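Local coordinates for protein Cyclo(L-tyrosyl-L-tyrosyl) synthase (PDB 2X9Q) that probably joins two tyrosyl groups, delivered on tRNA, into the cyclic dipeptide cyclo(L-Tyr-L-Tyr), an intermediate on the route to mycocyclosin, without using ATP, at residues A[129-132]-A[133-137]; A[149-152]-A[153-157]; A[184-187]-A[188-192]. All blocks are in the same frame, centred on the assembly; numbering follows the deposited sequence.

Contact 1. Residues A[129-132]-A[133-137]; sequences LGDS and AIEAR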
loop_
_atom_site.group_PDB
_atom_site.type_symbol
_atom_site.label_atom_id
_atom_site.label_comp_id
_atom_site.label_asym_id
_atom_site.label_seq_id
_atom_site.Cartn_x
_atom_site.Cartn_y
_atom_site.Cartn_z
ATOM N N LEU A 129 2.199 2.199 20.719
ATOM C CA LEU A 129 1.261 1.280 21.336
ATOM C C LEU A 129 1.722 0.922 22.721
ATOM O O LEU A 129 1.072 0.134 23.365
ATOM C CB LEU A 129 1.103 -0.008 20.528
ATOM C CG LEU A 129 0.273 0.118 19.226
ATOM C CD1 LEU A 129 0.648 -0.984 18.231
ATOM C CD2 LEU A 129 -1.244 0.158 19.477
ATOM N N GLY A 130 2.817 1.512 23.243
ATOM C CA GLY A 130 3.160 1.201 24.630
ATOM C C GLY A 130 4.389 0.332 24.883
ATOM O O GLY A 130 4.714 0.085 26.036
ATOM N N ASP A 131 5.160 -0.044 23.844
ATOM C CA ASP A 131 6.404 -0.772 24.079
ATOM C C ASP A 131 7.472 0.263 24.420
ATOM O O ASP A 131 7.384 1.403 23.928
ATOM C CB ASP A 131 6.854 -1.542 22.814
ATOM C CG ASP A 131 5.932 -2.738 22.512
ATOM O OD1 ASP A 131 5.221 -3.189 23.409
ATOM O OD2 ASP A 131 5.907 -3.212 21.375
ATOM N N SER A 132 8.534 -0.152 25.109
ATOM C CA SER A 132 9.715 0.746 25.307
ATOM C C SER A 132 10.356 0.875 23.926
ATOM O O SER A 132 10.064 0.044 23.025
ATOM C CB SER A 132 10.702 0.066 26.279
ATOM O OG SER A 132 11.391 -1.006 25.619
ATOM N N ALA A 133 11.216 1.875 23.742
ATOM C CA ALA A 133 11.932 2.080 22.467
ATOM C C ALA A 133 12.823 0.899 22.104
ATOM O O ALA A 133 12.893 0.462 20.955
ATOM C CB ALA A 133 12.814 3.402 22.530
ATOM N N ILE A 134 13.487 0.332 23.112
ATOM C CA ILE A 134 14.307 -0.804 22.863
ATOM C C ILE A 134 13.421 -1.980 22.390
ATOM O O ILE A 134 13.754 -2.695 21.418
ATOM C CB ILE A 134 15.075 -1.177 24.196
ATOM C CG1 ILE A 134 16.163 -0.119 24.446
ATOM C CG2 ILE A 134 15.695 -2.620 24.115
ATOM C CD1 ILE A 134 17.173 -0.159 23.374
ATOM N N GLU A 135 12.356 -2.253 23.119
ATOM C CA GLU A 135 11.628 -3.466 22.827
ATOM C C GLU A 135 10.882 -3.226 21.442
ATOM O O GLU A 135 10.729 -4.155 20.664
ATOM C CB GLU A 135 10.644 -3.821 23.953
ATOM C CG GLU A 135 9.598 -4.927 23.524
ATOM C CD GLU A 135 10.218 -6.329 23.419
ATOM O OE1 GLU A 135 11.479 -6.502 23.549
ATOM O OE2 GLU A 135 9.398 -7.265 23.280
ATOM N N ALA A 136 10.371 -2.016 21.220
ATOM C CA ALA A 136 9.773 -1.708 19.897
ATOM C C ALA A 136 10.715 -1.993 18.732
ATOM O O ALA A 136 10.303 -2.571 17.736
ATOM C CB ALA A 136 9.315 -0.219 19.790
ATOM N N ARG A 137 11.981 -1.607 18.876
ATOM C CA ARG A 137 12.928 -1.896 17.812
ATOM C C ARG A 137 13.188 -3.391 17.715
ATOM O O ARG A 137 13.277 -3.918 16.605
ATOM C CB ARG A 137 14.230 -1.138 18.039
ATOM C CG ARG A 137 15.387 -1.562 17.143
ATOM C CD ARG A 137 16.471 -0.451 17.145
ATOM N NE ARG A 137 17.880 -0.904 17.326
ATOM C CZ ARG A 137 18.535 -1.078 18.502
ATOM N NH1 ARG A 137 17.973 -0.888 19.735
ATOM N NH2 ARG A 137 19.793 -1.497 18.434
#
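Ser132 grips Glu135 and Ala136 with its two oxygens, as the N-cap of helix 133-158. Its hydroxyl OG accepts from Glu135 N at 3.0 Å, with an N-H...O angle of 161°. This is the capping bond, and it serves an amide of the first turn. The carbonyl of the same residue takes up the next amide: Ser132 O accepts from Ala136 N at 2.8 Å, the first regular helical bond of this end. Ser132 OG lies between its own backbone N and carbonyl carbon (chi1 74°), and this torsion turns the hydroxyl over the start of the helix. There OG also lies 3.4 Å from Glu135 CB. The carboxylate of Glu135 turns elsewhere: the chain bends at chi2, and OE1 forms a salt bridge with Arg138. Asp131 adds packing just before the cap. Its CB lies 3.9 Å from Ala136 N, while its carboxylate has a long, weak ion pair with Lys139, a residue that could be involved in aminoacyl-tRNA binding. Ahead of it, Gly130, with positive phi, ends helix 122-128 in a Schellman motif. The two helices are thus joined by a short turn, and Tyr126 and Glu127 of the first pack on Ala136. On the side of the cap, the Ala136 methyl CB meets Asp131 CB at 4.1 Å and Ser132 O at 3.3 Å.

Contact 2. Residues A[149-152]-A[153-157]; sequences AKIT and TTVNE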
loop_
_atom_site.group_PDB
_atom_site.type_symbol
_atom_site.label_atom_id
_atom_site.label_comp_id
_atom_site.label_asym_id
_atom_site.label_seq_id
_atom_site.Cartn_x
_atom_site.Cartn_y
_atom_site.Cartn_z
ATOM N N ALA A 149 11.659 -12.482 4.681
ATOM C CA ALA A 149 12.029 -13.823 4.377
ATOM C C ALA A 149 10.857 -14.565 3.722
ATOM O O ALA A 149 11.052 -15.241 2.735
ATOM C CB ALA A 149 12.423 -14.540 5.682
ATOM N N LYS A 150 9.648 -14.464 4.264
ATOM C CA LYS A 150 8.486 -15.156 3.652
ATOM C C LYS A 150 8.279 -14.666 2.207
ATOM O O LYS A 150 8.051 -15.484 1.312
ATOM C CB LYS A 150 7.201 -14.973 4.412
ATOM C CG LYS A 150 7.292 -15.612 5.811
ATOM C CD LYS A 150 6.038 -15.183 6.588
ATOM C CE LYS A 150 5.948 -15.919 7.903
ATOM N NZ LYS A 150 4.503 -15.816 8.428
ATOM N N ILE A 151 8.416 -13.350 1.978
ATOM C CA ILE A 151 8.243 -12.860 0.627
ATOM C C ILE A 151 9.370 -13.348 -0.234
ATOM O O ILE A 151 9.095 -13.781 -1.352
ATOM C CB ILE A 151 8.064 -11.348 0.531
ATOM C CG1 ILE A 151 6.843 -10.899 1.387
ATOM C CG2 ILE A 151 7.900 -10.925 -0.922
ATOM C CD1 ILE A 151 6.995 -9.313 1.763
ATOM N N THR A 152 10.632 -13.235 0.244
ATOM C CA THR A 152 11.765 -13.656 -0.558
ATOM C C THR A 152 11.650 -15.129 -0.955
ATOM O O THR A 152 11.869 -15.444 -2.112
ATOM C CB THR A 152 13.095 -13.300 0.121
ATOM O OG1 THR A 152 13.029 -11.899 0.423
ATOM C CG2 THR A 152 14.440 -13.626 -0.791
ATOM N N THR A 153 11.229 -16.016 -0.044
ATOM C CA THR A 153 11.083 -17.437 -0.384
ATOM C C THR A 153 10.003 -17.569 -1.455
ATOM O O THR A 153 10.173 -18.281 -2.446
ATOM C CB THR A 153 10.695 -18.232 0.886
ATOM O OG1 THR A 153 11.744 -18.060 1.853
ATOM C CG2 THR A 153 10.422 -19.825 0.589
ATOM N N THR A 154 8.867 -16.901 -1.235
ATOM C CA THR A 154 7.798 -16.878 -2.241
ATOM C C THR A 154 8.294 -16.560 -3.667
ATOM O O THR A 154 7.987 -17.270 -4.638
ATOM C CB THR A 154 6.671 -15.917 -1.816
ATOM O OG1 THR A 154 6.167 -16.318 -0.527
ATOM C CG2 THR A 154 5.542 -16.008 -2.871
ATOM N N VAL A 155 9.074 -15.514 -3.781
ATOM C CA VAL A 155 9.481 -14.976 -5.088
ATOM C C VAL A 155 10.506 -15.921 -5.730
ATOM O O VAL A 155 10.510 -16.113 -6.952
ATOM C CB VAL A 155 9.990 -13.525 -4.968
ATOM C CG1 VAL A 155 10.715 -13.048 -6.193
ATOM C CG2 VAL A 155 8.800 -12.518 -4.598
ATOM N N ASN A 156 11.356 -16.529 -4.886
ATOM C CA ASN A 156 12.416 -17.444 -5.368
ATOM C C ASN A 156 11.720 -18.690 -5.927
ATOM O O ASN A 156 12.080 -19.188 -6.979
ATOM C CB ASN A 156 13.367 -17.839 -4.199
ATOM C CG ASN A 156 14.325 -16.721 -3.819
ATOM O OD1 ASN A 156 14.451 -15.725 -4.515
ATOM N ND2 ASN A 156 14.976 -16.864 -2.667
ATOM N N GLU A 157 10.695 -19.123 -5.218
ATOM C CA GLU A 157 9.880 -20.248 -5.614
ATOM C C GLU A 157 9.083 -20.032 -6.891
ATOM O O GLU A 157 9.024 -20.919 -7.778
ATOM C CB GLU A 157 8.873 -20.453 -4.526
ATOM C CG GLU A 157 8.348 -21.807 -4.393
ATOM C CD GLU A 157 8.166 -22.104 -2.940
ATOM O OE1 GLU A 157 6.994 -22.080 -2.522
ATOM O OE2 GLU A 157 9.195 -22.309 -2.216
#
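Residues 149-152 and 153-157 are consecutive turns of helix 133-158, and Ala149 to Thr152 each accept a backbone bond from the residue four places on. Thr153 N meets Ala149 O at 2.9 Å. Asn156 N reaches Thr152 O at 3.0 Å. Thr154 adds a side-chain bond to this ladder. Its hydroxyl OG1 donates to Lys150 O at 2.8 Å, while Thr154 N donates to the same oxygen at 3.0 Å. The two donors come from opposite faces of the carbonyl plane. OG1 is anti to the carbonyl carbon of Thr154 (chi1 -57°), which folds it back over the preceding turn. On the buried face, Ile151 CG2 touches Val155 CG2 at 4.1 Å, and the two side chains cross obliquely. Both pack on Phe115 of strand 112-117, and strand 165-169 lies against them as well. Thr152 CG2 runs beside the Asn156 amide, 3.8 Å from ND2, while Thr152 OG1 bonds to Arg148 O. The helix thus rests its branched aliphatic groups on the sheet of this HUP-clan domain. The hydroxyl of buried Thr154 spends its proton on a carbonyl of its own helix, which is consistent with its place beside Leu99 of helix 96-109.

Contact 3. Residues A[184-187]-A[188-192]; sequences ADLL and TRLKD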
loop_
_atom_site.group_PDB
_atom_site.type_symbol
_atom_site.label_atom_id
_atom_site.label_comp_id
_atom_site.label_asym_id
_atom_site.label_seq_id
_atom_site.Cartn_x
_atom_site.Cartn_y
_atom_site.Cartn_z
ATOM N N ALA A 184 7.701 14.690 -0.698
ATOM C CA ALA A 184 7.903 16.098 -0.308
ATOM C C ALA A 184 6.662 16.944 -0.642
ATOM O O ALA A 184 6.222 17.755 0.186
ATOM C CB ALA A 184 9.211 16.723 -0.959
ATOM N N ASP A 185 6.113 16.770 -1.845
ATOM C CA ASP A 185 4.891 17.474 -2.231
ATOM C C ASP A 185 3.766 17.200 -1.232
ATOM O O ASP A 185 3.003 18.121 -0.840
ATOM C CB ASP A 185 4.479 17.034 -3.633
ATOM C CG ASP A 185 3.118 17.608 -4.039
ATOM O OD1 ASP A 185 3.113 18.799 -4.376
ATOM O OD2 ASP A 185 2.059 16.925 -3.993
ATOM N N LEU A 186 3.604 15.930 -0.857
ATOM C CA LEU A 186 2.528 15.537 0.070
ATOM C C LEU A 186 2.723 16.222 1.407
ATOM O O LEU A 186 1.776 16.801 1.987
ATOM C CB LEU A 186 2.532 14.035 0.319
ATOM C CG LEU A 186 1.563 13.547 1.385
ATOM C CD1 LEU A 186 -0.015 13.998 1.157
ATOM C CD2 LEU A 186 1.622 12.015 1.528
ATOM N N LEU A 187 3.940 16.134 1.921
ATOM C CA LEU A 187 4.276 16.828 3.198
ATOM C C LEU A 187 4.032 18.348 3.110
ATOM O O LEU A 187 3.571 18.970 4.067
ATOM C CB LEU A 187 5.678 16.440 3.647
ATOM C CG LEU A 187 5.832 15.285 4.673
ATOM C CD1 LEU A 187 5.067 14.023 4.404
ATOM C CD2 LEU A 187 7.339 14.976 5.044
ATOM N N THR A 188 4.357 18.956 1.983
ATOM C CA THR A 188 4.209 20.410 1.848
ATOM C C THR A 188 2.721 20.764 1.852
ATOM O O THR A 188 2.295 21.712 2.535
ATOM C CB THR A 188 4.823 20.872 0.525
ATOM O OG1 THR A 188 6.241 20.763 0.649
ATOM C CG2 THR A 188 4.465 22.333 0.201
ATOM N N ARG A 189 1.922 20.029 1.090
ATOM C CA ARG A 189 0.470 20.265 1.117
ATOM C C ARG A 189 -0.174 20.085 2.479
ATOM O O ARG A 189 -1.056 20.870 2.841
ATOM C CB ARG A 189 -0.230 19.325 0.182
ATOM C CG ARG A 189 -0.069 19.561 -1.209
ATOM C CD ARG A 189 -0.651 18.271 -1.841
ATOM N NE ARG A 189 -0.412 18.250 -3.268
ATOM C CZ ARG A 189 -1.228 18.753 -4.194
ATOM N NH1 ARG A 189 -2.424 19.318 -3.887
ATOM N NH2 ARG A 189 -0.839 18.662 -5.445
ATOM N N LEU A 190 0.194 19.048 3.225
ATOM C CA LEU A 190 -0.286 18.925 4.579
ATOM C C LEU A 190 0.114 20.143 5.463
ATOM O O LEU A 190 -0.632 20.484 6.400
ATOM C CB LEU A 190 0.236 17.685 5.258
ATOM C CG LEU A 190 -0.345 16.393 4.657
ATOM C CD1 LEU A 190 0.525 15.240 5.167
ATOM C CD2 LEU A 190 -1.759 16.274 5.147
ATOM N N LYS A 191 1.309 20.706 5.224
ATOM C CA LYS A 191 1.833 21.732 6.115
ATOM C C LYS A 191 1.105 23.007 5.790
ATOM O O LYS A 191 0.651 23.703 6.672
ATOM C CB LYS A 191 3.347 21.937 5.898
ATOM C CG LYS A 191 3.904 23.133 6.679
ATOM C CD LYS A 191 5.405 23.191 6.552
ATOM C CE LYS A 191 5.886 24.605 6.214
ATOM N NZ LYS A 191 7.398 24.629 6.294
ATOM N N ASP A 192 0.935 23.247 4.505
ATOM C CA ASP A 192 0.322 24.441 4.003
ATOM C C ASP A 192 -1.190 24.507 4.006
ATOM O O ASP A 192 -1.751 25.628 3.973
ATOM C CB ASP A 192 0.806 24.712 2.566
ATOM C CG ASP A 192 2.354 25.056 2.507
ATOM O OD1 ASP A 192 3.003 25.169 3.571
ATOM O OD2 ASP A 192 2.886 25.172 1.383
HETATM O O HOH W 1 8.006 18.794 1.841
#
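Arg189 reaches back one turn along helix 177-192 to Asp185. Its CB lies 3.6 Å from Asp185 O, the carbonyl that also accepts from Arg189 N. CG then passes the same oxygen at 3.4 Å. CD runs on to the carboxylate and lies 3.7 Å from Asp185 OD2. The chain is extended from CG to NE, and NE makes the salt bridge: Arg189 NE to Asp185 OD2 is 2.9 Å, with a nearly straight N-H...O angle of 173°. The oxygen lies at the edge of the guanidinium, almost in its plane. NE meets it from the syn side, but somewhat out of the carboxylate plane. The two planes are 75° apart, so the carboxylate does not pair flat with the guanidinium. NH2 stays farther off, 3.7 Å from Asp185 OD2. With chi1 at 173°, Asp185 CG points away from its own N and the carboxylate comes alongside Arg189. On another face, Leu186 CD1 meets Leu190 CD1 at 4.2 Å, and both residues pack on Cys231. A water links Ala184 O with Thr188 OG1. This is the classic i to i+4 Asp-Arg salt bridge of an amphipathic helix, with the leucine pair on its buried side, against helix 220-244, which carries the probable substrate-binding residues.

How the contacts relate
Following the chain from the N terminus, the three contacts come in series, and none nests within or crosses another. Contact 1 closes the short link between helices 122-128 and 133-158. Contact 2 closes only turns of the latter helix, near its C-terminal end, where it lies against strands 112-117 and 165-169. The centres of these two are about 28 Å apart on one long helix. Strand 165-169, an outermost strand of the sheet, then leads to helix 177-192, where contact 3 again closes only helical turns and faces helices 194-210 and 220-244. Contacts 2 and 3 lie on opposite sides of the chain's centre, about 36 Å apart between centres.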